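Local atomic coordinates of acid phosphatase (Bacillus anthracis, PDB entry 2I33), a protein that probably hydrolyses phosphate monoesters at acidic pH with the help of a bound magnesium ion, as a class C acid phosphatase of the HAD superfamily. Residues L25-A30 with P215-G220; L64-T69 with Y122-K127; T69-S74 with A98-L103; G179-D184 with Y219-G224. All blocks are in the same frame, centred on the assembly; numbering follows the deposited sequence.

Contact 1. Residues L25-A30 with P215-G220; sequences LWYQTA and PNPMYG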
loop_
_atom_site.group_PDB
_atom_site.type_symbol
_atom_site.label_atom_id
_atom_site.label_comp_id
_atom_site.label_asym_id
_atom_site.label_seq_id
_atom_site.Cartn_x
_atom_site.Cartn_y
_atom_site.Cartn_z
ATOM N N LEU A 25 -1.065 13.125 -0.537
ATOM C CA LEU A 25 -2.458 13.324 -0.185
ATOM C C LEU A 25 -3.109 11.978 0.164
ATOM O O LEU A 25 -3.834 11.861 1.135
ATOM C CB LEU A 25 -3.161 13.976 -1.359
ATOM C CG LEU A 25 -4.592 14.404 -1.118
ATOM C CD1 LEU A 25 -4.711 15.424 -0.001
ATOM C CD2 LEU A 25 -5.073 14.970 -2.394
ATOM N N TRP A 26 -2.813 10.954 -0.628
ATOM C CA TRP A 26 -3.280 9.600 -0.327
ATOM C C TRP A 26 -2.774 9.170 1.053
ATOM O O TRP A 26 -3.494 8.647 1.901
ATOM C CB TRP A 26 -2.747 8.594 -1.363
ATOM C CG TRP A 26 -3.211 7.202 -1.142
ATOM C CD1 TRP A 26 -4.424 6.662 -1.483
ATOM C CD2 TRP A 26 -2.471 6.150 -0.528
ATOM N NE1 TRP A 26 -4.475 5.339 -1.112
ATOM C CE2 TRP A 26 -3.278 5.000 -0.541
ATOM C CE3 TRP A 26 -1.202 6.071 0.031
ATOM C CZ2 TRP A 26 -2.868 3.797 -0.033
ATOM C CZ3 TRP A 26 -0.780 4.862 0.529
ATOM C CH2 TRP A 26 -1.628 3.739 0.526
ATOM N N TYR A 27 -1.491 9.347 1.252
ATOM C CA TYR A 27 -0.889 8.848 2.480
ATOM C C TYR A 27 -1.494 9.557 3.698
ATOM O O TYR A 27 -1.749 8.932 4.746
ATOM C CB TYR A 27 0.599 9.097 2.435
ATOM C CG TYR A 27 1.296 8.351 3.536
ATOM C CD1 TYR A 27 1.680 7.038 3.363
ATOM C CD2 TYR A 27 1.558 8.950 4.751
ATOM C CE1 TYR A 27 2.322 6.313 4.393
ATOM C CE2 TYR A 27 2.181 8.227 5.784
ATOM C CZ TYR A 27 2.541 6.918 5.609
ATOM O OH TYR A 27 3.175 6.216 6.613
ATOM N N GLN A 28 -1.731 10.860 3.567
ATOM C CA GLN A 28 -2.242 11.655 4.675
ATOM C C GLN A 28 -3.719 11.540 4.942
ATOM O O GLN A 28 -4.159 11.750 6.083
ATOM C CB GLN A 28 -1.946 13.129 4.438
ATOM C CG GLN A 28 -0.536 13.451 4.670
ATOM C CD GLN A 28 -0.326 14.899 5.058
ATOM O OE1 GLN A 28 -0.798 15.817 4.381
ATOM N NE2 GLN A 28 0.365 15.115 6.162
ATOM N N THR A 29 -4.500 11.267 3.912
ATOM C CA THR A 29 -5.943 11.348 4.051
ATOM C C THR A 29 -6.667 10.051 3.769
ATOM O O THR A 29 -7.805 9.908 4.212
ATOM C CB THR A 29 -6.581 12.461 3.184
ATOM O OG1 THR A 29 -6.537 12.075 1.816
ATOM C CG2 THR A 29 -5.870 13.798 3.354
ATOM N N ALA A 30 -6.084 9.149 2.968
ATOM C CA ALA A 30 -6.857 8.010 2.494
ATOM C C ALA A 30 -7.134 6.996 3.577
ATOM O O ALA A 30 -6.214 6.458 4.186
ATOM C CB ALA A 30 -6.199 7.322 1.327
ATOM N N PRO A 215 2.560 0.600 2.851
ATOM C CA PRO A 215 2.618 1.424 1.620
ATOM C C PRO A 215 3.166 2.819 1.806
ATOM O O PRO A 215 2.633 3.616 2.571
ATOM C CB PRO A 215 1.144 1.500 1.223
ATOM C CG PRO A 215 0.444 1.540 2.584
ATOM C CD PRO A 215 1.190 0.506 3.392
ATOM N N ASN A 216 4.188 3.154 1.037
ATOM C CA ASN A 216 4.767 4.489 1.044
ATOM C C ASN A 216 5.108 4.941 -0.376
ATOM O O ASN A 216 6.221 4.767 -0.869
ATOM C CB ASN A 216 6.022 4.533 1.905
ATOM C CG ASN A 216 6.653 5.910 1.909
ATOM O OD1 ASN A 216 6.085 6.846 1.287
ATOM N ND2 ASN A 216 7.786 6.052 2.585
ATOM N N PRO A 217 4.127 5.541 -1.037
ATOM C CA PRO A 217 4.355 6.079 -2.375
ATOM C C PRO A 217 4.972 7.459 -2.398
ATOM O O PRO A 217 5.058 8.049 -3.482
ATOM C CB PRO A 217 2.937 6.150 -2.951
ATOM C CG PRO A 217 2.128 6.447 -1.760
ATOM C CD PRO A 217 2.724 5.712 -0.611
ATOM N N MET A 218 5.327 7.995 -1.230
ATOM C CA MET A 218 5.829 9.367 -1.151
ATOM C C MET A 218 7.309 9.458 -1.493
ATOM O O MET A 218 7.784 10.442 -2.077
ATOM C CB MET A 218 5.633 9.914 0.256
ATOM C CG MET A 218 4.156 9.989 0.704
ATOM S SD MET A 218 4.038 10.730 2.311
ATOM C CE MET A 218 4.669 9.366 3.316
ATOM N N TYR A 219 8.032 8.447 -1.063
ATOM C CA TYR A 219 9.476 8.452 -1.124
ATOM C C TYR A 219 10.010 7.066 -0.763
ATOM O O TYR A 219 9.281 6.207 -0.263
ATOM C CB TYR A 219 10.050 9.506 -0.176
ATOM C CG TYR A 219 9.969 9.075 1.261
ATOM C CD1 TYR A 219 8.957 9.493 2.084
ATOM C CD2 TYR A 219 10.913 8.203 1.793
ATOM C CE1 TYR A 219 8.890 9.115 3.393
ATOM C CE2 TYR A 219 10.827 7.771 3.115
ATOM C CZ TYR A 219 9.811 8.217 3.914
ATOM O OH TYR A 219 9.759 7.778 5.215
ATOM N N GLY A 220 11.301 6.890 -0.989
ATOM C CA GLY A 220 11.966 5.674 -0.601
ATOM C C GLY A 220 12.947 5.199 -1.628
ATOM O O GLY A 220 13.300 5.920 -2.589
#
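The last turn of helix 21-29 passes beside the irregular segment 215-220, nearest at Tyr27 and Asn216, whose CA atoms lie 7.3 Å apart, and no hydrogen bond joins the two backbones. Met218 bends at chi3 (-73°), which carries its methyl CE over the centre of the Tyr27 ring, 3.5 Å from the centroid and 13° off the normal: a CH-pi contact over one face, while SD sits obliquely in a Met-aromatic contact. The edge of the same ring meets Pro215 O, CE1 being 3.3 Å away. The preceding residue, Trp26, presents the rim of its six-membered ring to Pro215, CH2 to Pro215 CB 3.6 Å, and Pro217 CD comes obliquely to CZ3 at 3.8 Å. Asn216 takes little part in this apolar seam; its OD1 accepts from Met218 N at 2.9 Å, closing an Asx turn. The phenol OH of Tyr27 is bonded to Tyr37 of helix 31-54, and Trp26 stacks edge-to-face on Trp222 of the second subunit. The contact joins helix 21-29 to the loop after strand 211-213, the last strand of the HAD core sheet, near the magnesium site, the side chain of Tyr27 lying about 8 Å from the ion.

Contact 2. Residues L64-T69 with Y122-K127; sequences LDLDET and YISNRK. With MG (magnesium ion), chain C.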
loop_
_atom_site.group_PDB
_atom_site.type_symbol
_atom_site.label_atom_id
_atom_site.label_comp_id
_atom_site.label_asym_id
_atom_site.label_seq_id
_atom_site.Cartn_x
_atom_site.Cartn_y
_atom_site.Cartn_z
ATOM N N LEU A 64 11.317 -3.348 13.454
ATOM C CA LEU A 64 10.541 -2.401 12.697
ATOM C C LEU A 64 11.358 -1.214 12.274
ATOM O O LEU A 64 12.174 -0.684 13.021
ATOM C CB LEU A 64 9.375 -1.866 13.508
ATOM C CG LEU A 64 8.506 -2.903 14.205
ATOM C CD1 LEU A 64 8.936 -3.104 15.658
ATOM C CD2 LEU A 64 7.066 -2.482 14.137
ATOM N N ASP A 65 11.097 -0.757 11.058
ATOM C CA ASP A 65 11.510 0.540 10.647
ATOM C C ASP A 65 10.674 1.562 11.438
ATOM O O ASP A 65 9.648 1.203 12.006
ATOM C CB ASP A 65 11.211 0.622 9.144
ATOM C CG ASP A 65 11.429 1.943 8.587
ATOM O OD1 ASP A 65 12.527 2.503 8.792
ATOM O OD2 ASP A 65 10.442 2.434 7.962
ATOM N N LEU A 66 11.091 2.835 11.435
ATOM C CA LEU A 66 10.328 3.866 12.131
ATOM C C LEU A 66 9.525 4.694 11.169
ATOM O O LEU A 66 8.320 4.662 11.208
ATOM C CB LEU A 66 11.191 4.765 12.999
ATOM C CG LEU A 66 11.679 4.098 14.301
ATOM C CD1 LEU A 66 12.598 4.982 15.039
ATOM C CD2 LEU A 66 10.490 3.751 15.194
ATOM N N ASP A 67 10.203 5.420 10.295
ATOM C CA ASP A 67 9.520 6.421 9.472
ATOM C C ASP A 67 8.674 5.711 8.423
ATOM O O ASP A 67 9.152 4.913 7.618
ATOM C CB ASP A 67 10.525 7.390 8.850
ATOM C CG ASP A 67 11.296 8.165 9.908
ATOM O OD1 ASP A 67 10.656 8.681 10.833
ATOM O OD2 ASP A 67 12.559 8.209 9.843
ATOM N N GLU A 68 7.403 6.052 8.431
ATOM C CA GLU A 68 6.417 5.454 7.532
ATOM C C GLU A 68 6.141 3.963 7.829
ATOM O O GLU A 68 5.522 3.266 7.018
ATOM C CB GLU A 68 6.745 5.715 6.080
ATOM C CG GLU A 68 6.356 7.133 5.617
ATOM C CD GLU A 68 6.779 8.261 6.529
ATOM O OE1 GLU A 68 7.961 8.666 6.489
ATOM O OE2 GLU A 68 5.881 8.767 7.256
ATOM N N THR A 69 6.528 3.525 9.015
ATOM C CA THR A 69 6.168 2.222 9.505
ATOM C C THR A 69 5.491 2.345 10.861
ATOM O O THR A 69 4.380 1.848 11.044
ATOM C CB THR A 69 7.410 1.319 9.588
ATOM O OG1 THR A 69 7.933 1.146 8.266
ATOM C CG2 THR A 69 7.040 0.020 10.181
ATOM N N TYR A 122 13.747 -1.171 16.958
ATOM C CA TYR A 122 13.421 -0.156 15.966
ATOM C C TYR A 122 14.708 0.136 15.207
ATOM O O TYR A 122 15.567 0.855 15.695
ATOM C CB TYR A 122 12.909 1.125 16.617
ATOM C CG TYR A 122 11.742 0.924 17.557
ATOM C CD1 TYR A 122 10.468 0.788 17.082
ATOM C CD2 TYR A 122 11.932 0.870 18.943
ATOM C CE1 TYR A 122 9.399 0.623 17.924
ATOM C CE2 TYR A 122 10.874 0.687 19.788
ATOM C CZ TYR A 122 9.605 0.571 19.276
ATOM O OH TYR A 122 8.534 0.401 20.117
ATOM N N ILE A 123 14.825 -0.407 13.993
ATOM C CA ILE A 123 16.003 -0.203 13.170
ATOM C C ILE A 123 15.606 0.823 12.118
ATOM O O ILE A 123 14.835 0.524 11.233
ATOM C CB ILE A 123 16.476 -1.520 12.544
ATOM C CG1 ILE A 123 16.792 -2.522 13.661
ATOM C CG2 ILE A 123 17.708 -1.269 11.666
ATOM C CD1 ILE A 123 17.198 -3.905 13.180
ATOM N N SER A 124 16.181 2.015 12.232
ATOM C CA SER A 124 15.754 3.187 11.477
ATOM C C SER A 124 16.951 3.940 10.944
ATOM O O SER A 124 17.985 3.988 11.602
ATOM C CB SER A 124 14.976 4.107 12.415
ATOM O OG SER A 124 14.861 5.407 11.885
ATOM N N ASN A 125 16.832 4.516 9.746
ATOM C CA ASN A 125 17.895 5.331 9.188
ATOM C C ASN A 125 17.847 6.821 9.541
ATOM O O ASN A 125 18.588 7.623 8.969
ATOM C CB ASN A 125 18.038 5.079 7.688
ATOM C CG ASN A 125 18.523 3.674 7.403
ATOM O OD1 ASN A 125 18.992 3.003 8.313
ATOM N ND2 ASN A 125 18.427 3.231 6.152
ATOM N N ARG A 126 17.060 7.165 10.562
ATOM C CA ARG A 126 17.377 8.374 11.313
ATOM C C ARG A 126 18.828 8.287 11.766
ATOM O O ARG A 126 19.385 7.187 11.956
ATOM C CB ARG A 126 16.460 8.523 12.510
ATOM C CG ARG A 126 15.043 8.857 12.140
ATOM C CD ARG A 126 14.124 8.677 13.284
ATOM N NE ARG A 126 12.811 9.157 12.887
ATOM C CZ ARG A 126 12.078 10.043 13.545
ATOM N NH1 ARG A 126 12.485 10.557 14.686
ATOM N NH2 ARG A 126 10.930 10.447 13.016
ATOM N N LYS A 127 19.436 9.455 11.916
ATOM C CA LYS A 127 20.831 9.559 12.285
ATOM C C LYS A 127 20.975 9.296 13.779
ATOM O O LYS A 127 20.118 9.646 14.569
ATOM C CB LYS A 127 21.342 10.949 11.929
ATOM C CG LYS A 127 21.192 11.310 10.436
ATOM C CD LYS A 127 21.670 12.732 10.129
ATOM C CE LYS A 127 20.627 13.784 10.506
ATOM N NZ LYS A 127 20.977 15.151 10.021
HETATM MG MG MG C . 10.639 3.878 6.469
HETATM O O HOH W 1 13.047 5.233 10.062
HETATM O O HOH W 2 14.800 3.985 7.918
HETATM O O HOH W 3 12.364 4.989 7.258
HETATM O O HOH W 4 12.046 2.581 5.552
HETATM O O HOH W 5 10.544 5.059 5.063
#
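Asp67 and Arg126 meet side-on, the carboxylate and guanidinium planes turned 32° apart. NH2 and NE of Arg126 both reach Asp67 OD1, at 2.8 Å for NH2, and NE also reaches Asp67 OD2 at 3.2 Å; all three bonds use syn lone pairs and lie near the guanidinium plane. An arginine chain extended from CG to NE carries the guanidinium group across to Asp67. Asn73 donates to Asp67 OD1 as well, so the rotation of this carboxylate is well determined. Water 1 donates to Asp67 OD2 and Asp65 OD1 and lies 2.6 Å from Ser124 OG. Asp65 and Asp67 follow strand 59-64 as the DxDx(T/V) signature of the HAD fold, and the magnesium ion is bound by Asp65 OD2 and by the backbone oxygen Asp67 O, with Asp180 and three waters completing its shell. Asp65 CG stands anti to its own N (chi1 173°), sending OD2 to the metal; Thr69 OG1 donates to the anti lone pair of Asp65 OD2 at 2.8 Å, and OD1 pairs with Lys161. Leu66 points toward strand 119-125, its CD2 lying 3.5 Å from Tyr122 CD1 as the two side chains cross at about a right angle, with CD1 against Ser124 CB. Just before Asp65 in the chain, Leu64 pairs with Tyr122 in a parallel bridge of the central sheet, Ile123 N donating to Leu64 O at 2.8 Å.

Contact 3. Residues T69-S74 with A98-L103; sequences TVLDNS and AEAEAL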
loop_
_atom_site.group_PDB
_atom_site.type_symbol
_atom_site.label_atom_id
_atom_site.label_comp_id
_atom_site.label_asym_id
_atom_site.label_seq_id
_atom_site.Cartn_x
_atom_site.Cartn_y
_atom_site.Cartn_z
ATOM N N THR A 69 6.528 3.525 9.015
ATOM C CA THR A 69 6.168 2.222 9.505
ATOM C C THR A 69 5.491 2.345 10.861
ATOM O O THR A 69 4.380 1.848 11.044
ATOM C CB THR A 69 7.410 1.319 9.588
ATOM O OG1 THR A 69 7.933 1.146 8.266
ATOM C CG2 THR A 69 7.040 0.020 10.181
ATOM N N VAL A 70 6.143 3.056 11.791
ATOM C CA VAL A 70 5.615 3.366 13.119
ATOM C C VAL A 70 5.247 4.853 13.206
ATOM O O VAL A 70 4.209 5.196 13.729
ATOM C CB VAL A 70 6.601 3.018 14.242
ATOM C CG1 VAL A 70 6.062 3.420 15.572
ATOM C CG2 VAL A 70 6.937 1.514 14.202
ATOM N N LEU A 71 6.124 5.717 12.720
ATOM C CA LEU A 71 5.917 7.169 12.811
ATOM C C LEU A 71 5.573 7.778 11.469
ATOM O O LEU A 71 6.210 7.508 10.453
ATOM C CB LEU A 71 7.193 7.841 13.354
ATOM C CG LEU A 71 7.596 7.449 14.790
ATOM C CD1 LEU A 71 8.940 8.081 15.167
ATOM C CD2 LEU A 71 6.535 7.764 15.798
ATOM N N ASP A 72 4.578 8.650 11.504
ATOM C CA ASP A 72 4.044 9.305 10.330
ATOM C C ASP A 72 4.731 10.658 10.102
ATOM O O ASP A 72 4.511 11.606 10.844
ATOM C CB ASP A 72 2.558 9.503 10.530
ATOM C CG ASP A 72 1.872 10.084 9.329
ATOM O OD1 ASP A 72 2.551 10.564 8.391
ATOM O OD2 ASP A 72 0.624 10.053 9.344
ATOM N N ASN A 73 5.552 10.732 9.057
ATOM C CA ASN A 73 6.252 11.984 8.727
ATOM C C ASN A 73 5.623 12.716 7.590
ATOM O O ASN A 73 6.213 13.665 7.021
ATOM C CB ASN A 73 7.695 11.679 8.394
ATOM C CG ASN A 73 8.349 10.980 9.490
ATOM O OD1 ASN A 73 8.633 11.565 10.537
ATOM N ND2 ASN A 73 8.571 9.707 9.295
ATOM N N SER A 74 4.406 12.345 7.236
ATOM C CA SER A 74 3.812 12.987 6.095
ATOM C C SER A 74 3.666 14.517 6.269
ATOM O O SER A 74 3.718 15.216 5.256
ATOM C CB SER A 74 2.509 12.301 5.684
ATOM O OG SER A 74 1.566 12.438 6.694
ATOM N N ALA A 98 9.673 16.278 17.169
ATOM C CA ALA A 98 9.368 15.003 17.860
ATOM C C ALA A 98 7.864 14.861 18.074
ATOM O O ALA A 98 7.380 14.469 19.141
ATOM C CB ALA A 98 10.124 14.962 19.171
ATOM N N GLU A 99 7.134 15.172 17.023
ATOM C CA GLU A 99 5.684 15.193 17.068
ATOM C C GLU A 99 5.016 14.340 16.003
ATOM O O GLU A 99 3.816 14.494 15.787
ATOM C CB GLU A 99 5.190 16.638 16.974
ATOM C CG GLU A 99 5.467 17.290 15.641
ATOM C CD GLU A 99 4.957 18.718 15.555
ATOM O OE1 GLU A 99 4.925 19.401 16.604
ATOM O OE2 GLU A 99 4.556 19.149 14.443
ATOM N N ALA A 100 5.750 13.433 15.347
ATOM C CA ALA A 100 5.131 12.528 14.382
ATOM C C ALA A 100 4.128 11.665 15.152
ATOM O O ALA A 100 4.396 11.224 16.277
ATOM C CB ALA A 100 6.143 11.624 13.732
ATOM N N GLU A 101 2.976 11.461 14.549
ATOM C CA GLU A 101 1.991 10.547 15.090
ATOM C C GLU A 101 2.329 9.094 14.785
ATOM O O GLU A 101 2.931 8.777 13.762
ATOM C CB GLU A 101 0.643 10.843 14.452
ATOM C CG GLU A 101 0.082 12.177 14.786
ATOM C CD GLU A 101 -1.337 12.299 14.261
ATOM O OE1 GLU A 101 -1.508 12.280 13.021
ATOM O OE2 GLU A 101 -2.271 12.377 15.096
ATOM N N ALA A 102 1.873 8.184 15.650
ATOM C CA ALA A 102 1.985 6.759 15.380
ATOM C C ALA A 102 1.025 6.369 14.274
ATOM O O ALA A 102 -0.104 6.854 14.196
ATOM C CB ALA A 102 1.681 5.930 16.608
ATOM N N LEU A 103 1.476 5.455 13.443
ATOM C CA LEU A 103 0.704 4.966 12.331
ATOM C C LEU A 103 -0.331 3.949 12.807
ATOM O O LEU A 103 -0.185 3.315 13.860
ATOM C CB LEU A 103 1.633 4.431 11.254
ATOM C CG LEU A 103 2.351 5.526 10.461
ATOM C CD1 LEU A 103 3.658 5.089 9.791
ATOM C CD2 LEU A 103 1.415 6.130 9.451
HETATM O O HOH W 6 2.467 12.856 12.062
HETATM O O HOH W 7 0.039 12.608 10.928
#
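Leu103 lies against the backbone of residues 69-72 where two short strands, 71-72 and 101-102, pair antiparallel as a two-stranded sheet apart from the parallel HAD core. Its CB rests on the carbonyl oxygens of Thr69 and Val70, 3.7 Å from Val70 O, and CG stays over the same oxygen. A chi1 of -74° sets CG anti to the carbonyl carbon, over the 69-72 backbone; beyond it the methyls diverge: CD1 reaches 3.4 Å from Thr69 N, whereas CD2 lies 3.7 Å from Asp72 CB, the leucine and aspartate side chains crossing at about a right angle. Tyr27 of helix 21-29 also packs on Leu103. The strands are joined by Leu103 N donating to Val70 O and by Asp72 N donating to Glu101 O, the latter at 2.8 Å. Between them Leu71 and Ala102 form a non-hydrogen-bonded pair, while Ala100 CB touches Leu71 CB and lies 3.3 Å from Asp72 O. Water 6 extends the pairing, donating to Asp72 O and accepting from Glu101 N. Segment 69-74 starts at Thr69, the last residue of the metal-binding loop, so this small sheet continues directly from it. At its far end the helix 74-83 begins, next to an Asx turn: Asp72 CG is anti to the backbone N (chi1 -176°), and OD1 accepts both Ser74 N at 2.8 Å, nearly end-on, and Ser74 OG at 2.7 Å, from the syn side and 20° out of the carboxylate plane.

Contact 4. Residues G179-D184 with Y219-G224; sequences GDNLSD and YGDWEG. With MG (magnesium ion), chain C.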
loop_
_atom_site.group_PDB
_atom_site.type_symbol
_atom_site.label_atom_id
_atom_site.label_comp_id
_atom_site.label_asym_id
_atom_site.label_seq_id
_atom_site.Cartn_x
_atom_site.Cartn_y
_atom_site.Cartn_z
ATOM N N GLY A 179 8.198 -2.944 7.601
ATOM C CA GLY A 179 8.750 -1.755 6.967
ATOM C C GLY A 179 7.962 -1.288 5.760
ATOM O O GLY A 179 7.065 -1.966 5.310
ATOM N N ASP A 180 8.345 -0.129 5.248
ATOM C CA ASP A 180 7.711 0.455 4.069
ATOM C C ASP A 180 8.646 0.496 2.879
ATOM O O ASP A 180 8.276 0.947 1.794
ATOM C CB ASP A 180 7.272 1.888 4.339
ATOM C CG ASP A 180 8.457 2.803 4.630
ATOM O OD1 ASP A 180 9.083 2.607 5.699
ATOM O OD2 ASP A 180 8.725 3.697 3.786
ATOM N N ASN A 181 9.862 0.049 3.093
ATOM C CA ASN A 181 10.892 0.117 2.103
ATOM C C ASN A 181 11.526 -1.267 2.079
ATOM O O ASN A 181 11.765 -1.859 3.125
ATOM C CB ASN A 181 11.902 1.156 2.566
ATOM C CG ASN A 181 13.015 1.399 1.566
ATOM O OD1 ASN A 181 13.436 0.497 0.801
ATOM N ND2 ASN A 181 13.536 2.622 1.594
ATOM N N LEU A 182 11.745 -1.806 0.893
ATOM C CA LEU A 182 12.272 -3.176 0.777
ATOM C C LEU A 182 13.555 -3.336 1.556
ATOM O O LEU A 182 13.815 -4.406 2.075
ATOM C CB LEU A 182 12.506 -3.570 -0.675
ATOM C CG LEU A 182 11.248 -3.736 -1.510
ATOM C CD1 LEU A 182 11.622 -4.016 -2.949
ATOM C CD2 LEU A 182 10.340 -4.764 -0.917
ATOM N N SER A 183 14.342 -2.268 1.659
ATOM C CA SER A 183 15.613 -2.346 2.400
ATOM C C SER A 183 15.405 -2.447 3.932
ATOM O O SER A 183 16.368 -2.603 4.690
ATOM C CB SER A 183 16.585 -1.224 2.020
ATOM O OG SER A 183 15.956 0.016 2.048
ATOM N N ASP A 184 14.157 -2.401 4.375
ATOM C CA ASP A 184 13.816 -2.731 5.767
ATOM C C ASP A 184 13.783 -4.240 6.016
ATOM O O ASP A 184 13.633 -4.684 7.156
ATOM C CB ASP A 184 12.468 -2.137 6.124
ATOM C CG ASP A 184 12.435 -0.627 5.987
ATOM O OD1 ASP A 184 13.504 0.025 6.070
ATOM O OD2 ASP A 184 11.316 -0.099 5.791
ATOM N N TYR A 219 8.032 8.447 -1.063
ATOM C CA TYR A 219 9.476 8.452 -1.124
ATOM C C TYR A 219 10.010 7.066 -0.763
ATOM O O TYR A 219 9.281 6.207 -0.263
ATOM C CB TYR A 219 10.050 9.506 -0.176
ATOM C CG TYR A 219 9.969 9.075 1.261
ATOM C CD1 TYR A 219 8.957 9.493 2.084
ATOM C CD2 TYR A 219 10.913 8.203 1.793
ATOM C CE1 TYR A 219 8.890 9.115 3.393
ATOM C CE2 TYR A 219 10.827 7.771 3.115
ATOM C CZ TYR A 219 9.811 8.217 3.914
ATOM O OH TYR A 219 9.759 7.778 5.215
ATOM N N GLY A 220 11.301 6.890 -0.989
ATOM C CA GLY A 220 11.966 5.674 -0.601
ATOM C C GLY A 220 12.947 5.199 -1.628
ATOM O O GLY A 220 13.300 5.920 -2.589
ATOM N N ASP A 221 13.398 3.973 -1.404
ATOM C CA ASP A 221 14.335 3.338 -2.324
ATOM C C ASP A 221 13.758 3.071 -3.709
ATOM O O ASP A 221 14.494 3.004 -4.678
ATOM C CB ASP A 221 14.878 2.032 -1.753
ATOM C CG ASP A 221 15.941 2.255 -0.703
ATOM O OD1 ASP A 221 16.088 3.393 -0.199
ATOM O OD2 ASP A 221 16.618 1.264 -0.364
ATOM N N TRP A 222 12.439 2.974 -3.823
ATOM C CA TRP A 222 11.835 2.809 -5.135
ATOM C C TRP A 222 12.187 4.013 -6.015
ATOM O O TRP A 222 12.415 3.867 -7.208
ATOM C CB TRP A 222 10.322 2.644 -5.018
ATOM C CG TRP A 222 9.620 3.824 -4.519
ATOM C CD1 TRP A 222 9.300 4.110 -3.225
ATOM C CD2 TRP A 222 9.084 4.879 -5.305
ATOM N NE1 TRP A 222 8.604 5.291 -3.162
ATOM C CE2 TRP A 222 8.457 5.783 -4.432
ATOM C CE3 TRP A 222 9.065 5.139 -6.673
ATOM C CZ2 TRP A 222 7.811 6.926 -4.893
ATOM C CZ3 TRP A 222 8.431 6.284 -7.124
ATOM C CH2 TRP A 222 7.840 7.165 -6.241
ATOM N N GLU A 223 12.256 5.190 -5.394
ATOM C CA GLU A 223 12.627 6.391 -6.096
ATOM C C GLU A 223 14.138 6.481 -6.256
ATOM O O GLU A 223 14.627 6.762 -7.324
ATOM C CB GLU A 223 12.133 7.649 -5.383
ATOM C CG GLU A 223 12.517 8.928 -6.134
ATOM C CD GLU A 223 12.184 10.219 -5.407
ATOM O OE1 GLU A 223 11.736 10.151 -4.253
ATOM O OE2 GLU A 223 12.401 11.291 -6.019
ATOM N N GLY A 224 14.856 6.246 -5.165
ATOM C CA GLY A 224 16.313 6.265 -5.200
ATOM C C GLY A 224 16.842 5.348 -6.293
ATOM O O GLY A 224 17.772 5.718 -7.028
HETATM MG MG MG C . 10.639 3.878 6.469
HETATM O O HOH W 8 9.496 3.616 0.961
HETATM O O HOH W 5 10.544 5.059 5.063
HETATM O O HOH W 4 12.046 2.581 5.552
HETATM O O HOH W 3 12.364 4.989 7.258
#
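Asn181 swings its amide anti to its backbone N (chi1 -176°) and Asp221 sets its carboxylate beside its own N, which brings the two flat groups together almost perpendicular, their planes 84° apart. The bond between them, Asn181 ND2 to Asp221 OD1, is straight but long and weak, 3.2 Å. The amide oxygen Asn181 OD1 accepts from Ser183 N at 3.0 Å, above the carbonyl plane, an Asx turn that helps hold the amide. Ser183 OG lies 2.8 Å from Asp221 OD2, though its proton has another acceptor within reach. Closer to the metal, chi1 of Asp180 (64°) places CG between the backbone N and the carbonyl carbon; OD1 binds the magnesium ion at 2.1 Å, while OD2 accepts from Asn216 and from metal-bound water 5, 2.6 Å away. That water donates to Tyr219 OH as well, and Tyr219 is probably hydrogen-bonded to Glu68. Asp184 OD2 holds metal-bound water 4 at 2.8 Å and also accepts Asn181 N. Asp180 binds the ion directly, while Asp184 and Tyr219 reach it through its waters: the ion probably polarises these waters, and the acceptors round them, Asp180, Asp184 and Tyr219, probably help to fix their orientation.

Contact 2 lies at the C-terminal ends of strands 59-64 and 119-125 of the five-stranded parallel sheet, and contact 3 continues from it, sharing Thr69, with centres about 10 Å apart. Contacts 1 and 4 share Tyr219 and Gly220, their centres about 12 Å apart; both involve the chain between strand 211-213 and helix 221-226 and touch the second subunit. Along the chain, contacts 2 and 3 are nested within the loop closed by contact 1, and contact 4 follows contact 2 in series. Contacts 2 and 4 bring the magnesium ligands together from separate strand ends, while Glu68 touches Tyr27, Asn216 and Met218, connecting the metal loop to contact 1.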